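Local coordinates for acidocalcisomal pyrophosphatase (Trypanosoma cruzi, PDB 5CUV), which probably hydrolyses inorganic diphosphate to phosphate with magnesium as cofactor, at residues 118-123 with 138-142; 93-97 with 125-131; 281-285 with 397-401. One frame throughout, in Å; residues are numbered along the deposited sequence.

Interaction 1: 118-123 with 138-142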
# COMPACT_ATOMS: atom_id res chain seq x y z
N GLN A 118 13.53 39.21 45.67
CA GLN A 118 13.43 38.17 46.69
C GLN A 118 14.66 37.29 46.81
O GLN A 118 15.01 36.89 47.90
CB GLN A 118 12.21 37.28 46.46
CG GLN A 118 11.49 36.83 47.76
CD GLN A 118 11.50 35.30 48.04
OE1 GLN A 118 10.75 34.82 48.90
NE2 GLN A 118 12.34 34.56 47.32
N MSE A 119 15.34 36.97 45.78
CA MSE A 119 16.57 36.31 45.86
C MSE A 119 17.71 37.02 46.43
O MSE A 119 18.46 36.52 47.10
CB MSE A 119 16.88 36.16 44.43
CG MSE A 119 18.01 35.29 43.94
SE MSE A 119 19.55 36.24 43.44
CE MSE A 119 19.44 36.98 41.77
N LYS A 120 17.87 38.23 46.10
CA LYS A 120 18.93 39.05 46.69
C LYS A 120 18.69 39.13 48.20
O LYS A 120 19.59 38.86 48.99
CB LYS A 120 18.95 40.47 46.10
CG LYS A 120 19.32 40.52 44.64
CD LYS A 120 19.39 41.92 44.13
CE LYS A 120 19.87 41.91 42.68
NZ LYS A 120 19.38 43.08 41.84
N SER A 121 17.48 39.51 48.58
CA SER A 121 17.12 39.61 49.99
C SER A 121 17.51 38.32 50.74
O SER A 121 18.11 38.36 51.81
CB SER A 121 15.65 39.87 50.10
OG SER A 121 15.31 40.08 51.43
N GLU A 122 17.17 37.17 50.14
CA GLU A 122 17.48 35.84 50.66
C GLU A 122 18.96 35.62 50.82
O GLU A 122 19.42 35.12 51.85
CB GLU A 122 16.99 34.76 49.70
CG GLU A 122 15.50 34.66 49.53
CD GLU A 122 14.84 34.13 50.76
OE1 GLU A 122 15.13 32.96 51.12
OE2 GLU A 122 14.05 34.91 51.35
N ILE A 123 19.72 35.92 49.77
CA ILE A 123 21.15 35.71 49.83
C ILE A 123 21.82 36.86 50.58
O ILE A 123 22.91 36.70 51.14
CB ILE A 123 21.78 35.60 48.44
CG1 ILE A 123 20.97 34.64 47.58
CG2 ILE A 123 23.20 35.03 48.57
CD1 ILE A 123 21.45 33.17 47.66
N TRP A 138 19.64 28.59 48.30
CA TRP A 138 18.49 29.41 47.95
C TRP A 138 17.52 28.67 47.01
O TRP A 138 16.31 28.75 47.19
CB TRP A 138 18.94 30.73 47.29
CG TRP A 138 17.77 31.53 46.76
CD1 TRP A 138 16.86 32.26 47.48
CD2 TRP A 138 17.35 31.60 45.40
NE1 TRP A 138 15.89 32.77 46.66
CE2 TRP A 138 16.16 32.38 45.37
CE3 TRP A 138 17.83 31.07 44.21
CZ2 TRP A 138 15.46 32.64 44.19
CZ3 TRP A 138 17.13 31.33 43.02
CH2 TRP A 138 15.96 32.11 43.02
N TRP A 139 18.08 27.99 45.99
CA TRP A 139 17.34 27.23 44.97
C TRP A 139 16.43 26.16 45.60
O TRP A 139 15.24 26.07 45.30
CB TRP A 139 18.34 26.54 44.04
CG TRP A 139 17.72 25.81 42.86
CD1 TRP A 139 17.40 24.48 42.78
CD2 TRP A 139 17.46 26.35 41.57
NE1 TRP A 139 16.97 24.16 41.52
CE2 TRP A 139 17.00 25.29 40.75
CE3 TRP A 139 17.58 27.63 41.01
CZ2 TRP A 139 16.66 25.48 39.39
CZ3 TRP A 139 17.26 27.81 39.68
CH2 TRP A 139 16.80 26.74 38.88
N CYS A 140 17.04 25.36 46.46
CA CYS A 140 16.36 24.32 47.16
C CYS A 140 15.31 24.86 48.07
O CYS A 140 14.39 24.14 48.39
CB CYS A 140 17.34 23.52 47.98
SG CYS A 140 18.46 22.61 46.95
N SER A 141 15.40 26.11 48.48
CA SER A 141 14.38 26.62 49.38
C SER A 141 13.26 27.35 48.68
O SER A 141 12.28 27.71 49.30
CB SER A 141 15.02 27.53 50.43
OG SER A 141 16.05 26.81 51.10
N HIS A 142 13.39 27.56 47.39
CA HIS A 142 12.36 28.29 46.67
C HIS A 142 12.08 27.69 45.33
O HIS A 142 12.63 28.13 44.32
CB HIS A 142 12.79 29.73 46.48
CG HIS A 142 13.03 30.43 47.78
ND1 HIS A 142 13.92 29.94 48.71
CD2 HIS A 142 12.44 31.50 48.34
CE1 HIS A 142 13.85 30.68 49.80
NE2 HIS A 142 12.96 31.63 49.60

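Interaction 2: 93-97 with 125-131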
# COMPACT_ATOMS: atom_id res chain seq x y z
N GLY A 93 35.10 31.52 41.53
CA GLY A 93 34.52 30.93 42.74
C GLY A 93 33.15 31.42 43.20
O GLY A 93 32.63 30.99 44.23
N TYR A 94 32.54 32.32 42.44
CA TYR A 94 31.25 32.86 42.82
C TYR A 94 30.80 33.58 41.57
O TYR A 94 31.58 33.67 40.63
CB TYR A 94 31.42 33.87 43.98
CG TYR A 94 32.19 35.14 43.58
CD1 TYR A 94 31.58 36.12 42.80
CD2 TYR A 94 33.55 35.27 43.84
CE1 TYR A 94 32.29 37.17 42.28
CE2 TYR A 94 34.28 36.32 43.31
CZ TYR A 94 33.64 37.27 42.52
OH TYR A 94 34.35 38.30 41.93
N LEU A 95 29.57 34.09 41.57
CA LEU A 95 29.02 34.84 40.43
C LEU A 95 28.28 36.13 40.80
O LEU A 95 27.68 36.22 41.88
CB LEU A 95 28.04 33.98 39.64
CG LEU A 95 28.57 32.90 38.73
CD1 LEU A 95 27.40 32.07 38.30
CD2 LEU A 95 29.30 33.51 37.56
N GLU A 96 28.29 37.12 39.91
CA GLU A 96 27.57 38.35 40.16
C GLU A 96 26.08 38.03 40.02
O GLU A 96 25.69 37.19 39.23
CB GLU A 96 27.98 39.45 39.17
CG GLU A 96 29.53 39.68 39.12
CD GLU A 96 30.00 40.87 38.24
OE1 GLU A 96 29.17 41.46 37.47
OE2 GLU A 96 31.22 41.20 38.33
N GLU A 97 25.25 38.71 40.80
CA GLU A 97 23.82 38.48 40.79
C GLU A 97 23.14 38.65 39.44
O GLU A 97 21.97 38.33 39.30
CB GLU A 97 23.15 39.40 41.81
CG GLU A 97 23.65 39.22 43.26
CD GLU A 97 23.08 40.29 44.21
OE1 GLU A 97 23.00 40.03 45.45
OE2 GLU A 97 22.74 41.40 43.71
N ALA A 125 23.69 39.29 49.85
CA ALA A 125 25.11 39.35 49.52
C ALA A 125 25.50 40.82 49.20
O ALA A 125 25.60 41.24 48.04
CB ALA A 125 25.38 38.46 48.33
N ILE A 126 25.73 41.59 50.26
CA ILE A 126 26.06 43.00 50.15
C ILE A 126 26.98 43.38 48.98
O ILE A 126 26.78 44.43 48.36
CB ILE A 126 26.66 43.47 51.45
CG1 ILE A 126 26.18 44.87 51.80
CG2 ILE A 126 28.18 43.40 51.36
CD1 ILE A 126 27.01 45.51 52.92
N ASP A 127 27.96 42.54 48.66
CA ASP A 127 28.86 42.85 47.54
C ASP A 127 28.35 42.27 46.19
O ASP A 127 28.92 42.54 45.12
CB ASP A 127 30.28 42.35 47.87
CG ASP A 127 30.41 40.84 47.79
OD1 ASP A 127 29.50 40.15 48.29
OD2 ASP A 127 31.43 40.35 47.24
N GLY A 128 27.26 41.49 46.26
CA GLY A 128 26.65 40.91 45.06
C GLY A 128 27.37 39.70 44.51
O GLY A 128 27.13 39.25 43.38
N HIS A 129 28.26 39.17 45.32
CA HIS A 129 29.04 38.03 44.96
C HIS A 129 28.31 36.82 45.53
O HIS A 129 28.20 36.66 46.76
CB HIS A 129 30.46 38.19 45.54
CG HIS A 129 31.33 39.16 44.77
ND1 HIS A 129 32.71 39.16 44.86
CD2 HIS A 129 31.01 40.11 43.86
CE1 HIS A 129 33.20 40.05 44.02
NE2 HIS A 129 32.19 40.64 43.40
N ILE A 130 27.81 35.95 44.66
CA ILE A 130 27.07 34.78 45.14
C ILE A 130 27.77 33.45 44.96
O ILE A 130 28.10 33.04 43.85
CB ILE A 130 25.72 34.73 44.49
CG1 ILE A 130 25.06 36.10 44.60
CG2 ILE A 130 24.87 33.71 45.19
CD1 ILE A 130 23.62 36.10 44.15
N THR A 131 28.00 32.79 46.08
CA THR A 131 28.67 31.51 46.07
C THR A 131 27.68 30.41 45.65
O THR A 131 26.46 30.59 45.72
CB THR A 131 29.21 31.17 47.47
OG1 THR A 131 30.11 30.07 47.38
CG2 THR A 131 28.10 30.76 48.40

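Interaction 3: 281-285 with 397-401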
# COMPACT_ATOMS: atom_id res chain seq x y z
N ASP A 281 -1.77 30.81 -31.17
CA ASP A 281 -0.95 31.99 -31.47
C ASP A 281 0.32 31.74 -30.68
O ASP A 281 0.25 31.41 -29.49
CB ASP A 281 -1.53 33.31 -30.93
CG ASP A 281 -2.82 33.71 -31.62
OD1 ASP A 281 -2.77 33.91 -32.86
OD2 ASP A 281 -3.87 33.83 -30.92
N VAL A 282 1.47 31.85 -31.29
CA VAL A 282 2.64 31.70 -30.45
C VAL A 282 2.45 32.97 -29.57
O VAL A 282 1.97 33.99 -30.09
CB VAL A 282 3.92 31.77 -31.30
CG1 VAL A 282 5.09 32.17 -30.44
CG2 VAL A 282 4.17 30.41 -31.95
N VAL A 283 2.75 32.93 -28.26
CA VAL A 283 2.58 34.13 -27.41
C VAL A 283 3.91 34.66 -26.78
O VAL A 283 3.97 35.82 -26.35
CB VAL A 283 1.41 33.95 -26.30
CG1 VAL A 283 0.37 32.92 -26.76
CG2 VAL A 283 1.97 33.56 -24.94
N PHE A 284 4.94 33.82 -26.70
CA PHE A 284 6.27 34.25 -26.20
C PHE A 284 7.34 33.66 -27.11
O PHE A 284 7.06 32.70 -27.85
CB PHE A 284 6.52 33.90 -24.72
CG PHE A 284 6.08 32.52 -24.32
CD1 PHE A 284 4.75 32.13 -24.46
CD2 PHE A 284 6.99 31.62 -23.78
CE1 PHE A 284 4.33 30.87 -24.07
CE2 PHE A 284 6.58 30.34 -23.38
CZ PHE A 284 5.25 29.97 -23.53
N GLU A 285 8.54 34.26 -27.05
CA GLU A 285 9.72 33.93 -27.89
C GLU A 285 10.19 32.48 -28.18
O GLU A 285 10.96 32.24 -29.12
CB GLU A 285 10.90 34.81 -27.44
CG GLU A 285 10.58 36.32 -27.57
CD GLU A 285 11.77 37.25 -27.27
OE1 GLU A 285 12.66 36.85 -26.49
OE2 GLU A 285 11.78 38.39 -27.81
N GLU A 397 4.18 27.61 -18.63
CA GLU A 397 4.07 28.43 -19.81
C GLU A 397 2.60 28.40 -20.21
O GLU A 397 2.02 29.40 -20.64
CB GLU A 397 5.03 27.91 -20.89
CG GLU A 397 6.46 28.19 -20.44
CD GLU A 397 7.60 27.68 -21.36
OE1 GLU A 397 7.60 26.47 -21.74
OE2 GLU A 397 8.53 28.49 -21.66
N SER A 398 1.99 27.25 -20.00
CA SER A 398 0.62 27.09 -20.36
C SER A 398 -0.25 27.85 -19.39
O SER A 398 -1.36 28.30 -19.72
CB SER A 398 0.26 25.61 -20.32
OG SER A 398 -1.03 25.43 -20.85
N HIS A 399 0.23 27.98 -18.17
CA HIS A 399 -0.57 28.70 -17.23
C HIS A 399 -0.42 30.19 -17.59
O HIS A 399 -1.40 30.97 -17.63
CB HIS A 399 -0.11 28.39 -15.82
CG HIS A 399 -0.96 29.00 -14.77
ND1 HIS A 399 -2.34 29.03 -14.85
CD2 HIS A 399 -0.65 29.58 -13.59
CE1 HIS A 399 -2.83 29.60 -13.77
NE2 HIS A 399 -1.82 29.95 -12.99
N TYR A 400 0.81 30.58 -17.88
CA TYR A 400 1.08 31.94 -18.26
C TYR A 400 0.16 32.37 -19.44
O TYR A 400 -0.54 33.39 -19.32
CB TYR A 400 2.59 32.11 -18.60
CG TYR A 400 2.88 33.49 -19.18
CD1 TYR A 400 3.20 34.56 -18.34
CD2 TYR A 400 2.68 33.75 -20.56
CE1 TYR A 400 3.33 35.85 -18.84
CE2 TYR A 400 2.79 35.01 -21.07
CZ TYR A 400 3.12 36.08 -20.21
OH TYR A 400 3.18 37.39 -20.70
N MSE A 401 0.16 31.60 -20.56
CA MSE A 401 -0.70 31.93 -21.69
C MSE A 401 -2.16 31.91 -21.32
O MSE A 401 -2.95 32.67 -21.84
CB MSE A 401 -0.48 30.90 -22.80
CG MSE A 401 0.90 30.96 -23.43
SE MSE A 401 1.16 29.74 -24.89
CE MSE A 401 1.37 28.10 -23.85

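Interaction 1: 118-123 with 138-142
M119 and W138 both carry CG trans to the backbone N (chi1 -169° and 173°), which helps to bring the selenomethionine chain, bent at its second and third torsions, over the indole. M119 CG lies over one face, 3.7 Å from the centroid of the six-membered ring of W138, a CH-pi contact. M119 SE stands farther out above the same ring, at 5.3 Å from the centroid, in a long Met-aromatic contact. The indole is a knob among Q118, M119, E122 and I123: I123 CD1 reaches W138 CB at 3.5 Å, the methylenes of E122 lie by W138 CD1, and the Q118 amide comes to the edge. H142 CB stands over the rim of the face opposite M119. The imidazole of H142 takes W138 NE1 over the centre of one face and has Q118 OE1 in its plane at the edge, while a weak bond from H142 ND1 to W138 O, 3.1 Å, may help to fix its rotation. E122 OE1 approaches H142, but the angle is too poor for a hydrogen bond. Helix 113-123 thus packs on helix 132-141; from helix 97-106 I100 touches M119 and C104 touches W138, and I130 of strand 129-130 lies against M119 and I123.

Interaction 2: 93-97 with 125-131
L95 and I130 pair in a short two-stranded antiparallel sheet that joins two helix-loop-helix units, an order and pairing consistent with an EF-hand-like pair. Strand 95-96 leads into helix 97-106, and strand 129-130 leads into helix 132-141. L95 and I130 are a hydrogen-bonded pair: L95 N donates to I130 O at 2.9 Å, and I130 N returns a bond to L95 O at 2.8 Å. The next pair, E96 with H129, is non-hydrogen-bonded; beyond it a weak bond from E97 N to G128 O, 3.2 Å, continues the backbone link. A type I turn from A125 to G128 brings the chain into the second strand.

The sheet has two different faces. L95 and I130 point to the buried one, where F84 and F87 of helix 73-87 lie against L95, and I100 of helix 97-106 touches both. The extended E97 chain runs across I130 at about a right angle, its CG methylene against the CD1 methyl. On the other face, E96 directs its carboxylate to a salt bridge with R98, and H129 lies flat on Y94. The tyrosine ring is set there by a chi1 of 67°, which places CG between the backbone N and the carbonyl carbon. The two rings form an offset stack with centroids 3.9 Å apart and planes inclined by 14°: Y94 CE1 sits over the centre of the imidazole, whereas H129 ND1 lies toward the rim of the phenol ring.

Interaction 3: 281-285 with 397-401
F284 presents the edge of its ring to two side chains one helical turn apart, E397 and M401. The selenium of M401 lies near the ring plane, 3.5 Å from F284 CE1 and 4.8 Å from the centroid, so the Met-aromatic contact is made at the edge. At another corner E397 OE2 also lies in the ring plane, near F284 CE2, where a carboxylate would face the weakly positive C-H rim; the two planes are 57° apart. The E397 methylenes also touch the ring, CB 3.4 Å from F284 CZ. V283 adds a methyl, CG1, 3.8 Å from M401 SE. M401 bends at its third torsion, -76°, its selenium lying close to both V283 and F284.

The contact joins the loop between strands 269-272 and 296-299 to the long C-terminal helix 388-412 of the pyrophosphatase domain. M401 N bonds to E397 O at 2.9 Å, the i to i+4 spacing that puts both residues on the side facing F284. Farther out, S398 OG bonds to W277 N and H399 ND1 to Q275 O, tying the helix to the same loop. S279 touches M401 and holds D281 N through its hydroxyl. The M401 side chain is about 9 Å from that of D291, a magnesium ligand, and about 11 Å from the bound magnesium ion.

How the interactions relate
Interactions 1 and 2 belong to one compact N-terminal unit; their centres are 13 Å apart and their segments alternate along the chain. They share a hydrophobic middle, and helix 113-123, strand 129-130 and helix 132-141 follow one another in sequence. The first joins two helices through side chains, half of its touching residues being buried; the second is nearer the surface and rests on backbone hydrogen bonds with a polar stack outside. Interaction 3 sits on the opposite side of the chain's centre, its nearest atoms about 55 Å from interaction 1. Also a surface contact, it has no hydrogen bond across its segments and relies on an aromatic edge met by selenium and a carboxylate, with aliphatic carbons beside them.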